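Local coordinates for group 1 truncated hemoglobin GlbN (Synechocystis sp., PDB 1S6A), which binds one heme per subunit and forms a very stable complex with oxygen, which it releases slowly, at residues A[20-25]-A[42-47]. Numbering follows the deposited sequence.
Sequences KFYERV and KQRAHQ. With HEM (protoporphyrin IX containing Fe), chain D.
Tyr-22 turns its CG away from its own carbonyl carbon (chi1 -77°) and reaches toward helix 40-54, where Gln-43 and Gln-47, both with CG anti to the backbone N and a bend at chi2, bring their amides up to its hydroxyl. Gln-43 NE2 makes a short bond, 2.7 Å to Tyr-22 OH and nearly straight at 174°, with its amide standing almost perpendicular to the phenol ring (85°). Tyr-22 OH in turn makes a weak bond of 2.9 Å to Gln-47 OE1, this time with amide and ring planes nearly parallel. In the model the hydroxyl thus accepts from Gln-43 and weakly donates to Gln-47, though its position, and so both bonds, is less sure because a bound azide lies very close. Further back, Gln-47 CB sits at the ring edge, 3.7 Å from Tyr-22 CE2, while Arg-44 CG packs 3.8 Å from Tyr-22 CD2. Within its own helix, Phe-21 places CD2 over the centre of the Tyr-22 ring. Both amides also touch the porphyrin, Gln-43 NE2 at 3.3 Å from HEM C1A and Gln-47 OE1 at 3.2 Å from HEM CHB. A phenylalanine in place of Tyr-22 would probably keep much of the ring packing but leave Gln-43 NE2 and Gln-47 OE1 without their shared partner, their amides less restrained beside the heme. His-46, a distal iron ligand in the protein, here stands off the iron, with propionate oxygen HEM O2A over one face of its ring. The arrangement is the distal heme pocket of a group 1 truncated hemoglobin, where a helix B tyrosine and helix E glutamines form a polar network.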
ATOM      1  N   LYS A  20      -7.928  -2.301   7.427  1.00 20.70           N
ATOM      2  CA  LYS A  20      -8.457  -3.505   6.798  1.00 20.97           C
ATOM      3  C   LYS A  20      -7.457  -4.213   5.883  1.00 19.64           C
ATOM      4  O   LYS A  20      -7.407  -5.449   5.827  1.00 18.90           O
ATOM      5  CB  LYS A  20      -9.750  -3.217   6.000  1.00 22.83           C
ATOM      6  CG  LYS A  20     -10.967  -2.698   6.830  1.00 25.89           C
ATOM      7  CD  LYS A  20     -10.993  -3.362   8.203  1.00 35.38           C
ATOM      8  CE  LYS A  20     -11.145  -2.322   9.397  1.00 41.01           C
ATOM      9  NZ  LYS A  20     -10.603  -2.782  10.757  1.00 44.38           N
ATOM     10  N   PHE A  21      -6.715  -3.420   5.119  1.00 19.10           N
ATOM     11  CA  PHE A  21      -5.651  -3.917   4.242  1.00 17.67           C
ATOM     12  C   PHE A  21      -4.647  -4.769   5.076  1.00 17.25           C
ATOM     13  O   PHE A  21      -4.328  -5.882   4.694  1.00 17.21           O
ATOM     14  CB  PHE A  21      -4.995  -2.715   3.533  1.00 17.41           C
ATOM     15  CG  PHE A  21      -3.685  -3.033   2.830  1.00 18.52           C
ATOM     16  CD1 PHE A  21      -3.660  -3.888   1.715  1.00 17.39           C
ATOM     17  CD2 PHE A  21      -2.478  -2.479   3.288  1.00 17.83           C
ATOM     18  CE1 PHE A  21      -2.454  -4.201   1.057  1.00 18.20           C
ATOM     19  CE2 PHE A  21      -1.245  -2.779   2.636  1.00 17.41           C
ATOM     20  CZ  PHE A  21      -1.250  -3.649   1.514  1.00 17.91           C
ATOM     21  N   TYR A  22      -4.159  -4.250   6.214  1.00 16.94           N
ATOM     22  CA  TYR A  22      -3.152  -4.981   6.983  1.00 17.49           C
ATOM     23  C   TYR A  22      -3.755  -6.227   7.646  1.00 18.54           C
ATOM     24  O   TYR A  22      -3.080  -7.246   7.760  1.00 19.42           O
ATOM     25  CB  TYR A  22      -2.358  -4.080   7.944  1.00 17.06           C
ATOM     26  CG  TYR A  22      -1.300  -3.272   7.167  1.00 17.17           C
ATOM     27  CD1 TYR A  22      -0.312  -3.935   6.427  1.00 16.94           C
ATOM     28  CD2 TYR A  22      -1.333  -1.848   7.124  1.00 18.06           C
ATOM     29  CE1 TYR A  22       0.636  -3.253   5.674  1.00 17.07           C
ATOM     30  CE2 TYR A  22      -0.390  -1.147   6.366  1.00 17.10           C
ATOM     31  CZ  TYR A  22       0.592  -1.862   5.636  1.00 17.72           C
ATOM     32  OH  TYR A  22       1.531  -1.185   4.870  1.00 17.83           O
ATOM     33  N   GLU A  23      -5.047  -6.181   7.990  1.00 19.10           N
ATOM     34  CA  GLU A  23      -5.750  -7.394   8.456  1.00 20.17           C
ATOM     35  C   GLU A  23      -5.741  -8.490   7.388  1.00 19.96           C
ATOM     36  O   GLU A  23      -5.466  -9.668   7.681  1.00 19.88           O
ATOM     37  CB  GLU A  23      -7.192  -7.081   8.926  1.00 20.45           C
ATOM     38  CG  GLU A  23      -7.221  -6.311  10.219  1.00 24.99           C
ATOM     39  CD  GLU A  23      -8.618  -5.836  10.604  1.00 32.85           C
ATOM     40  OE1 GLU A  23      -9.599  -6.498  10.156  1.00 33.10           O
ATOM     41  OE2 GLU A  23      -8.716  -4.785  11.347  1.00 35.57           O
ATOM     42  N   ARG A  24      -6.048  -8.107   6.154  1.00 19.52           N
ATOM     43  CA  ARG A  24      -5.966  -9.001   5.028  1.00 20.02           C
ATOM     44  C   ARG A  24      -4.523  -9.475   4.774  1.00 20.06           C
ATOM     45  O   ARG A  24      -4.319 -10.672   4.613  1.00 20.76           O
ATOM     46  CB  ARG A  24      -6.549  -8.349   3.785  1.00 21.27           C
ATOM     47  CG  ARG A  24      -6.581  -9.245   2.541  1.00 24.18           C
ATOM     48  CD  ARG A  24      -7.282  -8.574   1.328  1.00 27.14           C
ATOM     49  NE  ARG A  24      -8.615  -8.080   1.658  1.00 28.89           N
ATOM     50  CZ  ARG A  24      -9.764  -8.686   1.323  1.00 30.83           C
ATOM     51  NH1 ARG A  24      -9.765  -9.823   0.636  1.00 29.75           N
ATOM     52  NH2 ARG A  24     -10.921  -8.142   1.665  1.00 32.45           N
ATOM     53  N   VAL A  25      -3.548  -8.551   4.709  1.00 18.18           N
ATOM     54  CA  VAL A  25      -2.130  -8.909   4.446  1.00 18.04           C
ATOM     55  C   VAL A  25      -1.606  -9.959   5.496  1.00 17.63           C
ATOM     56  O   VAL A  25      -0.842 -10.884   5.183  1.00 18.44           O
ATOM     57  CB  VAL A  25      -1.258  -7.626   4.512  1.00 16.63           C
ATOM     58  CG1 VAL A  25       0.217  -7.951   4.644  1.00 17.16           C
ATOM     59  CG2 VAL A  25      -1.499  -6.709   3.280  1.00 15.29           C
ATOM     60  N   LYS A  42       3.319   1.396  13.860  1.00 21.38           N
ATOM     61  CA  LYS A  42       4.104   2.337  13.059  1.00 22.30           C
ATOM     62  C   LYS A  42       3.804   2.174  11.571  1.00 21.16           C
ATOM     63  O   LYS A  42       3.680   3.148  10.846  1.00 21.59           O
ATOM     64  CB  LYS A  42       5.593   2.137  13.254  1.00 22.67           C
ATOM     65  CG  LYS A  42       6.193   2.715  14.521  1.00 29.65           C
ATOM     66  CD  LYS A  42       7.690   2.287  14.577  1.00 38.09           C
ATOM     67  CE  LYS A  42       8.400   2.694  15.888  1.00 44.32           C
ATOM     68  NZ  LYS A  42       7.463   3.331  16.877  1.00 47.15           N
ATOM     69  N   GLN A  43       3.741   0.938  11.120  1.00 19.84           N
ATOM     70  CA  GLN A  43       3.515   0.635   9.693  1.00 19.53           C
ATOM     71  C   GLN A  43       2.164   1.177   9.244  1.00 18.86           C
ATOM     72  O   GLN A  43       2.079   1.758   8.179  1.00 18.73           O
ATOM     73  CB  GLN A  43       3.595  -0.874   9.427  1.00 19.46           C
ATOM     74  CG  GLN A  43       3.363  -1.324   7.948  1.00 20.33           C
ATOM     75  CD  GLN A  43       4.440  -0.764   6.974  1.00 22.47           C
ATOM     76  OE1 GLN A  43       5.576  -0.554   7.370  1.00 23.71           O
ATOM     77  NE2 GLN A  43       4.057  -0.499   5.709  1.00 23.47           N
ATOM     78  N   ARG A  44       1.126   0.933  10.043  1.00 18.25           N
ATOM     79  CA  ARG A  44      -0.203   1.448   9.773  1.00 18.34           C
ATOM     80  C   ARG A  44      -0.184   2.964   9.648  1.00 18.52           C
ATOM     81  O   ARG A  44      -0.784   3.472   8.717  1.00 17.01           O
ATOM     82  CB  ARG A  44      -1.242   0.991  10.808  1.00 18.69           C
ATOM     83  CG  ARG A  44      -1.809  -0.375  10.541  1.00 20.28           C
ATOM     84  CD  ARG A  44      -2.989  -0.771  11.481  1.00 25.69           C
ATOM     85  NE  ARG A  44      -2.521  -0.912  12.842  1.00 29.16           N
ATOM     86  CZ  ARG A  44      -2.146  -2.081  13.417  1.00 31.59           C
ATOM     87  NH1 ARG A  44      -2.235  -3.242  12.775  1.00 33.16           N
ATOM     88  NH2 ARG A  44      -1.669  -2.088  14.648  1.00 32.32           N
ATOM     89  N   ALA A  45       0.525   3.662  10.555  1.00 19.26           N
ATOM     90  CA  ALA A  45       0.640   5.105  10.500  1.00 19.94           C
ATOM     91  C   ALA A  45       1.419   5.620   9.269  1.00 20.33           C
ATOM     92  O   ALA A  45       1.052   6.667   8.673  1.00 19.40           O
ATOM     93  CB  ALA A  45       1.312   5.645  11.776  1.00 20.56           C
ATOM     94  N   HIS A  46       2.535   4.956   8.959  1.00 18.38           N
ATOM     95  CA  HIS A  46       3.281   5.283   7.738  1.00 18.68           C
ATOM     96  C   HIS A  46       2.417   5.118   6.473  1.00 17.62           C
ATOM     97  O   HIS A  46       2.463   5.932   5.558  1.00 16.14           O
ATOM     98  CB  HIS A  46       4.444   4.326   7.577  1.00 18.56           C
ATOM     99  CG  HIS A  46       5.542   4.541   8.564  1.00 22.73           C
ATOM    100  ND1 HIS A  46       5.891   5.793   9.020  1.00 27.16           N
ATOM    101  CD2 HIS A  46       6.413   3.670   9.131  1.00 24.04           C
ATOM    102  CE1 HIS A  46       6.913   5.680   9.854  1.00 28.77           C
ATOM    103  NE2 HIS A  46       7.247   4.403   9.934  1.00 25.98           N
ATOM    104  N   GLN A  47       1.677   4.019   6.395  1.00 16.17           N
ATOM    105  CA  GLN A  47       0.883   3.737   5.174  1.00 16.66           C
ATOM    106  C   GLN A  47      -0.300   4.713   5.026  1.00 17.06           C
ATOM    107  O   GLN A  47      -0.640   5.144   3.911  1.00 17.74           O
ATOM    108  CB  GLN A  47       0.402   2.289   5.151  1.00 14.95           C
ATOM    109  CG  GLN A  47      -0.251   1.818   3.781  1.00 15.99           C
ATOM    110  CD  GLN A  47       0.820   1.631   2.711  1.00 16.82           C
ATOM    111  OE1 GLN A  47       1.364   0.508   2.530  1.00 17.48           O
ATOM    112  NE2 GLN A  47       1.177   2.700   2.054  1.00 14.83           N
TER
HETATM  113  CHA HEM D 125       7.482  -0.442   4.432  1.00 16.32           C
HETATM  114  CHB HEM D 125       4.234   1.311   1.285  1.00 16.53           C
HETATM  115  CHC HEM D 125       5.022  -2.604  -1.466  1.00 16.34           C
HETATM  116  CHD HEM D 125       6.190  -4.814   2.723  1.00 16.28           C
HETATM  117  C1A HEM D 125       6.621   0.396   3.754  1.00 17.49           C
HETATM  118  C2A HEM D 125       6.308   1.747   4.141  1.00 16.11           C
HETATM  119  C3A HEM D 125       5.399   2.238   3.311  1.00 15.40           C
HETATM  120  C4A HEM D 125       5.110   1.216   2.331  1.00 17.49           C
HETATM  121  CMA HEM D 125       4.751   3.642   3.349  1.00 15.61           C
HETATM  122  CAA HEM D 125       6.945   2.419   5.379  1.00 17.32           C
HETATM  123  CBA HEM D 125       7.995   3.427   4.890  1.00 20.61           C
HETATM  124  CGA HEM D 125       8.656   4.262   5.992  1.00 23.36           C
HETATM  125  O1A HEM D 125       9.417   3.697   6.790  1.00 23.19           O
HETATM  126  O2A HEM D 125       8.467   5.512   6.055  1.00 24.22           O
HETATM  127  C1B HEM D 125       4.207   0.434   0.215  1.00 16.98           C
HETATM  128  C2B HEM D 125       3.583   0.674  -1.063  1.00 14.41           C
HETATM  129  C3B HEM D 125       3.814  -0.399  -1.844  1.00 15.72           C
HETATM  130  C4B HEM D 125       4.591  -1.352  -1.072  1.00 15.42           C
HETATM  131  CMB HEM D 125       2.805   1.951  -1.400  1.00 11.91           C
HETATM  132  CAB HEM D 125       3.332  -0.685  -3.299  1.00 16.39           C
HETATM  133  CBB HEM D 125       1.992  -0.912  -3.554  1.00 15.70           C
HETATM  134  C1C HEM D 125       5.349  -3.641  -0.575  1.00 15.41           C
HETATM  135  C2C HEM D 125       5.440  -5.046  -0.825  1.00 15.45           C
HETATM  136  C3C HEM D 125       5.719  -5.655   0.373  1.00 17.41           C
HETATM  137  C4C HEM D 125       5.852  -4.651   1.378  1.00 16.53           C
HETATM  138  CMC HEM D 125       5.206  -5.692  -2.208  1.00 13.63           C
HETATM  139  CAC HEM D 125       5.927  -7.159   0.736  1.00 18.21           C
HETATM  140  CBC HEM D 125       5.036  -8.084   0.407  1.00 18.85           C
HETATM  141  C1D HEM D 125       6.700  -3.851   3.562  1.00 14.89           C
HETATM  142  C2D HEM D 125       7.381  -4.113   4.814  1.00 13.12           C
HETATM  143  C3D HEM D 125       7.800  -2.736   5.348  1.00 17.69           C
HETATM  144  C4D HEM D 125       7.337  -1.792   4.377  1.00 16.03           C
HETATM  145  CMD HEM D 125       7.534  -5.553   5.374  1.00 14.01           C
HETATM  146  CAD HEM D 125       8.544  -2.366   6.648  1.00 22.03           C
HETATM  147  CBD HEM D 125      10.000  -2.632   6.284  1.00 24.62           C
HETATM  148  CGD HEM D 125      10.759  -2.648   7.570  1.00 30.17           C
HETATM  149  O1D HEM D 125      11.118  -1.576   8.057  1.00 31.41           O
HETATM  150  O2D HEM D 125      11.007  -3.714   8.148  1.00 34.01           O
HETATM  151  NA  HEM D 125       5.848   0.066   2.649  1.00 16.84           N
HETATM  152  NB  HEM D 125       4.819  -0.789   0.154  1.00 16.52           N
HETATM  153  NC  HEM D 125       5.616  -3.468   0.756  1.00 15.37           N
HETATM  154  ND  HEM D 125       6.739  -2.479   3.339  1.00 17.81           N
HETATM  155 FE   HEM D 125       5.790  -1.679   1.726  1.00 18.43          FE